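Local coordinates for protein succinate dehydrogenase subunit B (Mycolicibacterium smegmatis MC2 51, PDB 6LUM) that probably passes electrons from the flavoprotein subunit of succinate dehydrogenase through its three iron-sulfur clusters toward the membrane subunits, at residues Asp170-Ser183 with Asn235-Ala249. Numbering follows the deposited sequence.
Sequences DTTKCILCACCTTS and NCTEACPRGIQVTQA. With SF4 (iron/sulfur cluster), chain B; F3S (Fe3-s4 cluster), chain C.
Cys174, Cys177 and Cys180 of the loop 170-183 meet Cys240 of 235-249 through a shared iron-sulfur cluster, a buried contact near the centre of the chain. Each cysteine SG holds one iron; Cys240 SG lies 2.5 Å from FE3. Cys240 SG stands opposite its own backbone N (chi1 169°), which carries the sulfur from the end of helix 235-239 to the cluster. Pro241 CG packs against Cys177 SG at 3.8 Å. Arg242 bends at chi2 and chi3 and runs over the loop backbone, passing Lys173 O. Its CD meets Ile175 CD1 at 3.8 Å. Ile175 CG2 lies at the guanidinium edge, while Lys173 CB sits over one face. Lys173 NZ donates to Arg242 O at 2.8 Å, tilted 22° from the carbonyl plane. An alanine in place of Arg242 would probably open a gap beside Ile175 CG2 and CD1 and uncover the Lys173 carbonyl. Ile244 pushes CD1 to 3.6 Å from Cys174 N, packing under the first ligand. At the other end, Asn235 ND2 gives Ser183 O a straight bond of 2.7 Å, in the plane of both groups. Asn235 OD1 is taken by the backbone N of Asp24 of subunit C. Arg41 of subunit A bonds Ile175 O and Leu176 O, on the turn between Cys174 and Cys177. Cys180 CB touches Cys236 CB, and Cys236 SG binds the 3Fe-4S cluster. Three closely spaced cysteines plus a distant Cys-Pro are characteristic of the ferredoxin-like dicluster domain of succinate dehydrogenases.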
ATOM      1  N   ASP J 170      -2.996  -3.924  30.880  1.00 15.52           N
ATOM      2  CA  ASP J 170      -2.640  -5.301  31.207  1.00 15.52           C
ATOM      3  C   ASP J 170      -1.944  -6.001  30.050  1.00 15.52           C
ATOM      4  O   ASP J 170      -1.367  -7.070  30.230  1.00 15.52           O
ATOM      5  CB  ASP J 170      -3.879  -6.084  31.655  1.00 15.52           C
ATOM      6  CG  ASP J 170      -3.620  -7.562  31.805  1.00 15.52           C
ATOM      7  OD1 ASP J 170      -3.115  -7.986  32.862  1.00 15.52           O
ATOM      8  OD2 ASP J 170      -3.930  -8.302  30.858  1.00 15.52           O
ATOM      9  N   THR J 171      -1.926  -5.390  28.877  1.00 11.50           N
ATOM     10  CA  THR J 171      -1.053  -5.828  27.806  1.00 11.50           C
ATOM     11  C   THR J 171       0.028  -4.809  27.525  1.00 11.50           C
ATOM     12  O   THR J 171       0.860  -5.027  26.644  1.00 11.50           O
ATOM     13  CB  THR J 171      -1.842  -6.106  26.531  1.00 11.50           C
ATOM     14  OG1 THR J 171      -2.814  -5.082  26.344  1.00 11.50           O
ATOM     15  CG2 THR J 171      -2.534  -7.429  26.624  1.00 11.50           C
ATOM     16  N   THR J 172       0.024  -3.696  28.243  1.00 11.43           N
ATOM     17  CA  THR J 172       1.094  -2.722  28.192  1.00 11.43           C
ATOM     18  C   THR J 172       2.220  -3.059  29.147  1.00 11.43           C
ATOM     19  O   THR J 172       3.148  -2.263  29.295  1.00 11.43           O
ATOM     20  CB  THR J 172       0.553  -1.330  28.497  1.00 11.43           C
ATOM     21  OG1 THR J 172      -0.196  -1.364  29.712  1.00 11.43           O
ATOM     22  CG2 THR J 172      -0.336  -0.863  27.384  1.00 11.43           C
ATOM     23  N   LYS J 173       2.169  -4.220  29.786  1.00  8.42           N
ATOM     24  CA  LYS J 173       3.172  -4.643  30.744  1.00  8.42           C
ATOM     25  C   LYS J 173       4.218  -5.570  30.149  1.00  8.42           C
ATOM     26  O   LYS J 173       5.078  -6.048  30.879  1.00  8.42           O
ATOM     27  CB  LYS J 173       2.505  -5.350  31.914  1.00  8.42           C
ATOM     28  CG  LYS J 173       1.367  -4.620  32.524  1.00  8.42           C
ATOM     29  CD  LYS J 173       0.631  -5.544  33.446  1.00  8.42           C
ATOM     30  CE  LYS J 173       1.566  -6.070  34.497  1.00  8.42           C
ATOM     31  NZ  LYS J 173       0.874  -6.944  35.475  1.00  8.42           N
ATOM     32  N   CYS J 174       4.164  -5.840  28.855  1.00  5.82           N
ATOM     33  CA  CYS J 174       5.029  -6.841  28.252  1.00  5.82           C
ATOM     34  C   CYS J 174       6.452  -6.316  28.144  1.00  5.82           C
ATOM     35  O   CYS J 174       6.695  -5.312  27.475  1.00  5.82           O
ATOM     36  CB  CYS J 174       4.479  -7.223  26.884  1.00  5.82           C
ATOM     37  SG  CYS J 174       5.550  -8.135  25.799  1.00  5.82           S
ATOM     38  N   ILE J 175       7.396  -6.994  28.806  1.00  5.17           N
ATOM     39  CA  ILE J 175       8.802  -6.630  28.717  1.00  5.17           C
ATOM     40  C   ILE J 175       9.520  -7.351  27.598  1.00  5.17           C
ATOM     41  O   ILE J 175      10.728  -7.164  27.434  1.00  5.17           O
ATOM     42  CB  ILE J 175       9.544  -6.897  30.035  1.00  5.17           C
ATOM     43  CG1 ILE J 175       9.450  -8.356  30.428  1.00  5.17           C
ATOM     44  CG2 ILE J 175       8.988  -6.055  31.106  1.00  5.17           C
ATOM     45  CD1 ILE J 175       9.972  -8.656  31.793  1.00  5.17           C
ATOM     46  N   LEU J 176       8.821  -8.165  26.822  1.00  4.21           N
ATOM     47  CA  LEU J 176       9.369  -8.851  25.659  1.00  4.21           C
ATOM     48  C   LEU J 176      10.531  -9.761  26.039  1.00  4.21           C
ATOM     49  O   LEU J 176      11.638  -9.635  25.534  1.00  4.21           O
ATOM     50  CB  LEU J 176       9.790  -7.849  24.591  1.00  4.21           C
ATOM     51  CG  LEU J 176       8.697  -7.113  23.839  1.00  4.21           C
ATOM     52  CD1 LEU J 176       9.286  -5.906  23.185  1.00  4.21           C
ATOM     53  CD2 LEU J 176       8.099  -8.025  22.817  1.00  4.21           C
ATOM     54  N   CYS J 177      10.250 -10.709  26.924  1.00  4.26           N
ATOM     55  CA  CYS J 177      11.273 -11.636  27.374  1.00  4.26           C
ATOM     56  C   CYS J 177      11.233 -12.979  26.663  1.00  4.26           C
ATOM     57  O   CYS J 177      12.234 -13.695  26.696  1.00  4.26           O
ATOM     58  CB  CYS J 177      11.167 -11.857  28.883  1.00  4.26           C
ATOM     59  SG  CYS J 177       9.681 -12.597  29.454  1.00  4.26           S
ATOM     60  N   ALA J 178      10.116 -13.323  26.026  1.00  3.50           N
ATOM     61  CA  ALA J 178       9.898 -14.567  25.297  1.00  3.50           C
ATOM     62  C   ALA J 178       9.720 -15.770  26.201  1.00  3.50           C
ATOM     63  O   ALA J 178       9.816 -16.892  25.740  1.00  3.50           O
ATOM     64  CB  ALA J 178      11.015 -14.843  24.297  1.00  3.50           C
ATOM     65  N   CYS J 179       9.442 -15.577  27.482  1.00  3.75           N
ATOM     66  CA  CYS J 179       9.137 -16.702  28.350  1.00  3.75           C
ATOM     67  C   CYS J 179       7.842 -17.388  27.965  1.00  3.75           C
ATOM     68  O   CYS J 179       7.593 -18.505  28.411  1.00  3.75           O
ATOM     69  CB  CYS J 179       9.048 -16.251  29.804  1.00  3.75           C
ATOM     70  SG  CYS J 179      10.587 -16.119  30.683  1.00  3.75           S
ATOM     71  N   CYS J 180       7.009 -16.739  27.164  1.00  3.48           N
ATOM     72  CA  CYS J 180       5.712 -17.250  26.756  1.00  3.48           C
ATOM     73  C   CYS J 180       5.787 -17.943  25.408  1.00  3.48           C
ATOM     74  O   CYS J 180       5.356 -19.089  25.273  1.00  3.48           O
ATOM     75  CB  CYS J 180       4.706 -16.105  26.703  1.00  3.48           C
ATOM     76  SG  CYS J 180       4.940 -15.014  25.322  1.00  3.48           S
ATOM     77  N   THR J 181       6.348 -17.264  24.408  1.00  3.21           N
ATOM     78  CA  THR J 181       6.440 -17.834  23.074  1.00  3.21           C
ATOM     79  C   THR J 181       7.260 -19.103  23.061  1.00  3.21           C
ATOM     80  O   THR J 181       6.994 -20.006  22.269  1.00  3.21           O
ATOM     81  CB  THR J 181       7.038 -16.818  22.118  1.00  3.21           C
ATOM     82  OG1 THR J 181       6.446 -15.547  22.359  1.00  3.21           O
ATOM     83  CG2 THR J 181       6.744 -17.189  20.730  1.00  3.21           C
ATOM     84  N   THR J 182       8.259 -19.198  23.919  1.00  3.61           N
ATOM     85  CA  THR J 182       9.098 -20.376  23.977  1.00  3.61           C
ATOM     86  C   THR J 182       8.598 -21.389  24.980  1.00  3.61           C
ATOM     87  O   THR J 182       9.371 -22.231  25.434  1.00  3.61           O
ATOM     88  CB  THR J 182      10.534 -19.985  24.288  1.00  3.61           C
ATOM     89  OG1 THR J 182      10.571 -19.302  25.534  1.00  3.61           O
ATOM     90  CG2 THR J 182      11.066 -19.079  23.224  1.00  3.61           C
ATOM     91  N   SER J 183       7.325 -21.317  25.350  1.00  3.93           N
ATOM     92  CA  SER J 183       6.656 -22.397  26.051  1.00  3.93           C
ATOM     93  C   SER J 183       5.415 -22.856  25.311  1.00  3.93           C
ATOM     94  O   SER J 183       4.667 -23.677  25.836  1.00  3.93           O
ATOM     95  CB  SER J 183       6.291 -21.974  27.463  1.00  3.93           C
ATOM     96  OG  SER J 183       5.360 -20.929  27.424  1.00  3.93           O
ATOM     97  N   ASN J 235       0.167 -22.525  28.849  1.00  8.06           N
ATOM     98  CA  ASN J 235       1.588 -22.460  29.137  1.00  8.06           C
ATOM     99  C   ASN J 235       2.074 -21.023  29.167  1.00  8.06           C
ATOM    100  O   ASN J 235       2.879 -20.647  30.022  1.00  8.06           O
ATOM    101  CB  ASN J 235       2.346 -23.247  28.080  1.00  8.06           C
ATOM    102  CG  ASN J 235       2.678 -24.629  28.516  1.00  8.06           C
ATOM    103  OD1 ASN J 235       2.144 -25.128  29.487  1.00  8.06           O
ATOM    104  ND2 ASN J 235       3.575 -25.260  27.797  1.00  8.06           N
ATOM    105  N   CYS J 236       1.596 -20.206  28.234  1.00  6.30           N
ATOM    106  CA  CYS J 236       2.010 -18.813  28.168  1.00  6.30           C
ATOM    107  C   CYS J 236       1.603 -18.062  29.419  1.00  6.30           C
ATOM    108  O   CYS J 236       2.405 -17.331  30.013  1.00  6.30           O
ATOM    109  CB  CYS J 236       1.397 -18.162  26.942  1.00  6.30           C
ATOM    110  SG  CYS J 236      -0.340 -18.433  26.791  1.00  6.30           S
ATOM    111  N   THR J 237       0.345 -18.213  29.820  1.00  5.02           N
ATOM    112  CA  THR J 237      -0.142 -17.546  31.014  1.00  5.02           C
ATOM    113  C   THR J 237       0.630 -17.993  32.232  1.00  5.02           C
ATOM    114  O   THR J 237       0.939 -17.189  33.113  1.00  5.02           O
ATOM    115  CB  THR J 237      -1.620 -17.835  31.199  1.00  5.02           C
ATOM    116  OG1 THR J 237      -2.321 -17.415  30.035  1.00  5.02           O
ATOM    117  CG2 THR J 237      -2.155 -17.093  32.368  1.00  5.02           C
ATOM    118  N   GLU J 238       0.955 -19.274  32.300  1.00 11.71           N
ATOM    119  CA  GLU J 238       1.679 -19.774  33.453  1.00 11.71           C
ATOM    120  C   GLU J 238       3.112 -19.274  33.479  1.00 11.71           C
ATOM    121  O   GLU J 238       3.693 -19.138  34.556  1.00 11.71           O
ATOM    122  CB  GLU J 238       1.634 -21.293  33.447  1.00 11.71           C
ATOM    123  CG  GLU J 238       2.045 -21.937  34.727  1.00 11.71           C
ATOM    124  CD  GLU J 238       3.390 -22.590  34.610  1.00 11.71           C
ATOM    125  OE1 GLU J 238       3.799 -22.888  33.468  1.00 11.71           O
ATOM    126  OE2 GLU J 238       4.033 -22.819  35.656  1.00 11.71           O
ATOM    127  N   ALA J 239       3.692 -18.981  32.316  1.00 24.51           N
ATOM    128  CA  ALA J 239       5.097 -18.610  32.247  1.00 24.51           C
ATOM    129  C   ALA J 239       5.355 -17.117  32.333  1.00 24.51           C
ATOM    130  O   ALA J 239       6.457 -16.733  32.718  1.00 24.51           O
ATOM    131  CB  ALA J 239       5.715 -19.130  30.959  1.00 24.51           C
ATOM    132  N   CYS J 240       4.397 -16.270  31.993  1.00  6.63           N
ATOM    133  CA  CYS J 240       4.657 -14.832  31.978  1.00  6.63           C
ATOM    134  C   CYS J 240       5.130 -14.332  33.339  1.00  6.63           C
ATOM    135  O   CYS J 240       4.477 -14.603  34.350  1.00  6.63           O
ATOM    136  CB  CYS J 240       3.413 -14.062  31.571  1.00  6.63           C
ATOM    137  SG  CYS J 240       3.556 -12.325  31.813  1.00  6.63           S
ATOM    138  N   PRO J 241       6.248 -13.602  33.406  1.00  6.17           N
ATOM    139  CA  PRO J 241       6.711 -13.063  34.685  1.00  6.17           C
ATOM    140  C   PRO J 241       6.034 -11.779  35.126  1.00  6.17           C
ATOM    141  O   PRO J 241       6.175 -11.406  36.294  1.00  6.17           O
ATOM    142  CB  PRO J 241       8.191 -12.828  34.422  1.00  6.17           C
ATOM    143  CG  PRO J 241       8.267 -12.598  33.028  1.00  6.17           C
ATOM    144  CD  PRO J 241       7.308 -13.504  32.398  1.00  6.17           C
ATOM    145  N   ARG J 242       5.318 -11.087  34.249  1.00  3.84           N
ATOM    146  CA  ARG J 242       4.556  -9.913  34.634  1.00  3.84           C
ATOM    147  C   ARG J 242       3.114 -10.229  34.998  1.00  3.84           C
ATOM    148  O   ARG J 242       2.407  -9.339  35.471  1.00  3.84           O
ATOM    149  CB  ARG J 242       4.551  -8.882  33.510  1.00  3.84           C
ATOM    150  CG  ARG J 242       5.880  -8.585  32.896  1.00  3.84           C
ATOM    151  CD  ARG J 242       6.851  -7.998  33.887  1.00  3.84           C
ATOM    152  NE  ARG J 242       6.291  -6.924  34.695  1.00  3.84           N
ATOM    153  CZ  ARG J 242       6.195  -5.659  34.308  1.00  3.84           C
ATOM    154  NH1 ARG J 242       6.609  -5.287  33.116  1.00  3.84           N
ATOM    155  NH2 ARG J 242       5.670  -4.761  35.119  1.00  3.84           N
ATOM    156  N   GLY J 243       2.657 -11.454  34.784  1.00  7.04           N
ATOM    157  CA  GLY J 243       1.280 -11.806  35.049  1.00  7.04           C
ATOM    158  C   GLY J 243       0.317 -11.111  34.115  1.00  7.04           C
ATOM    159  O   GLY J 243      -0.428 -10.237  34.549  1.00  7.04           O
ATOM    160  N   ILE J 244       0.309 -11.478  32.838  1.00  9.98           N
ATOM    161  CA  ILE J 244      -0.417 -10.695  31.849  1.00  9.98           C
ATOM    162  C   ILE J 244      -1.735 -11.325  31.398  1.00  9.98           C
ATOM    163  O   ILE J 244      -2.601 -10.598  30.891  1.00  9.98           O
ATOM    164  CB  ILE J 244       0.493 -10.379  30.642  1.00  9.98           C
ATOM    165  CG1 ILE J 244       1.293  -9.117  30.913  1.00  9.98           C
ATOM    166  CG2 ILE J 244      -0.263 -10.208  29.350  1.00  9.98           C
ATOM    167  CD1 ILE J 244       2.061  -8.657  29.755  1.00  9.98           C
ATOM    168  N   GLN J 245      -1.959 -12.614  31.657  1.00  8.90           N
ATOM    169  CA  GLN J 245      -3.140 -13.310  31.138  1.00  8.90           C
ATOM    170  C   GLN J 245      -3.063 -13.382  29.623  1.00  8.90           C
ATOM    171  O   GLN J 245      -3.942 -12.889  28.907  1.00  8.90           O
ATOM    172  CB  GLN J 245      -4.443 -12.642  31.572  1.00  8.90           C
ATOM    173  CG  GLN J 245      -4.498 -12.267  33.023  1.00  8.90           C
ATOM    174  CD  GLN J 245      -4.504 -13.467  33.922  1.00  8.90           C
ATOM    175  OE1 GLN J 245      -3.891 -13.466  34.982  1.00  8.90           O
ATOM    176  NE2 GLN J 245      -5.196 -14.506  33.503  1.00  8.90           N
ATOM    177  N   VAL J 246      -1.987 -13.997  29.146  1.00  4.99           N
ATOM    178  CA  VAL J 246      -1.678 -14.014  27.727  1.00  4.99           C
ATOM    179  C   VAL J 246      -2.780 -14.706  26.948  1.00  4.99           C
ATOM    180  O   VAL J 246      -3.178 -14.257  25.869  1.00  4.99           O
ATOM    181  CB  VAL J 246      -0.315 -14.687  27.511  1.00  4.99           C
ATOM    182  CG1 VAL J 246       0.178 -14.438  26.141  1.00  4.99           C
ATOM    183  CG2 VAL J 246       0.674 -14.198  28.520  1.00  4.99           C
ATOM    184  N   THR J 247      -3.303 -15.797  27.480  1.00  9.85           N
ATOM    185  CA  THR J 247      -4.310 -16.537  26.743  1.00  9.85           C
ATOM    186  C   THR J 247      -5.669 -15.865  26.771  1.00  9.85           C
ATOM    187  O   THR J 247      -6.456 -16.063  25.852  1.00  9.85           O
ATOM    188  CB  THR J 247      -4.430 -17.936  27.296  1.00  9.85           C
ATOM    189  OG1 THR J 247      -5.310 -18.695  26.467  1.00  9.85           O
ATOM    190  CG2 THR J 247      -5.004 -17.839  28.638  1.00  9.85           C
ATOM    191  N   GLN J 248      -5.961 -15.055  27.780  1.00 24.51           N
ATOM    192  CA  GLN J 248      -7.175 -14.263  27.725  1.00 24.51           C
ATOM    193  C   GLN J 248      -7.044 -13.120  26.736  1.00 24.51           C
ATOM    194  O   GLN J 248      -8.027 -12.742  26.101  1.00 24.51           O
ATOM    195  CB  GLN J 248      -7.510 -13.738  29.102  1.00 24.51           C
ATOM    196  CG  GLN J 248      -8.722 -12.891  29.136  1.00 24.51           C
ATOM    197  CD  GLN J 248      -9.028 -12.462  30.526  1.00 24.51           C
ATOM    198  OE1 GLN J 248      -8.791 -13.200  31.475  1.00 24.51           O
ATOM    199  NE2 GLN J 248      -9.542 -11.255  30.672  1.00 24.51           N
ATOM    200  N   ALA J 249      -5.845 -12.565  26.574  1.00  7.78           N
ATOM    201  CA  ALA J 249      -5.637 -11.628  25.476  1.00  7.78           C
ATOM    202  C   ALA J 249      -5.879 -12.297  24.132  1.00  7.78           C
ATOM    203  O   ALA J 249      -6.523 -11.725  23.242  1.00  7.78           O
ATOM    204  CB  ALA J 249      -4.227 -11.061  25.536  1.00  7.78           C
TER
HETATM  205 FE1  SF4 B 302       5.296 -13.257  26.910  1.00 24.51          FE
HETATM  206 FE2  SF4 B 302       7.468 -12.107  28.637  1.00 24.51          FE
HETATM  207 FE3  SF4 B 302       4.590 -11.944  29.545  1.00 24.51          FE
HETATM  208 FE4  SF4 B 302       5.574 -10.252  27.252  1.00 24.51          FE
HETATM  209  S1  SF4 B 302       6.177 -10.537  29.274  1.00 24.51           S
HETATM  210  S2  SF4 B 302       4.000 -11.670  27.521  1.00 24.51           S
HETATM  211  S3  SF4 B 302       6.857 -11.829  26.619  1.00 24.51           S
HETATM  212  S4  SF4 B 302       5.902 -13.516  28.936  1.00 24.51           S
HETATM  213 FE1  F3S C 303       0.514 -21.730  23.206  1.00 29.30          FE
HETATM  214 FE3  F3S C 303      -2.452 -21.067  23.182  1.00 29.30          FE
HETATM  215 FE4  F3S C 303      -0.691 -20.037  25.402  1.00 29.30          FE
HETATM  216  S1  F3S C 303      -1.197 -22.513  22.080  1.00 29.30           S
HETATM  217  S2  F3S C 303       1.129 -21.259  25.256  1.00 29.30           S
HETATM  218  S3  F3S C 303      -0.629 -19.873  23.232  1.00 29.30           S
HETATM  219  S4  F3S C 303      -2.868 -20.288  25.195  1.00 29.30           S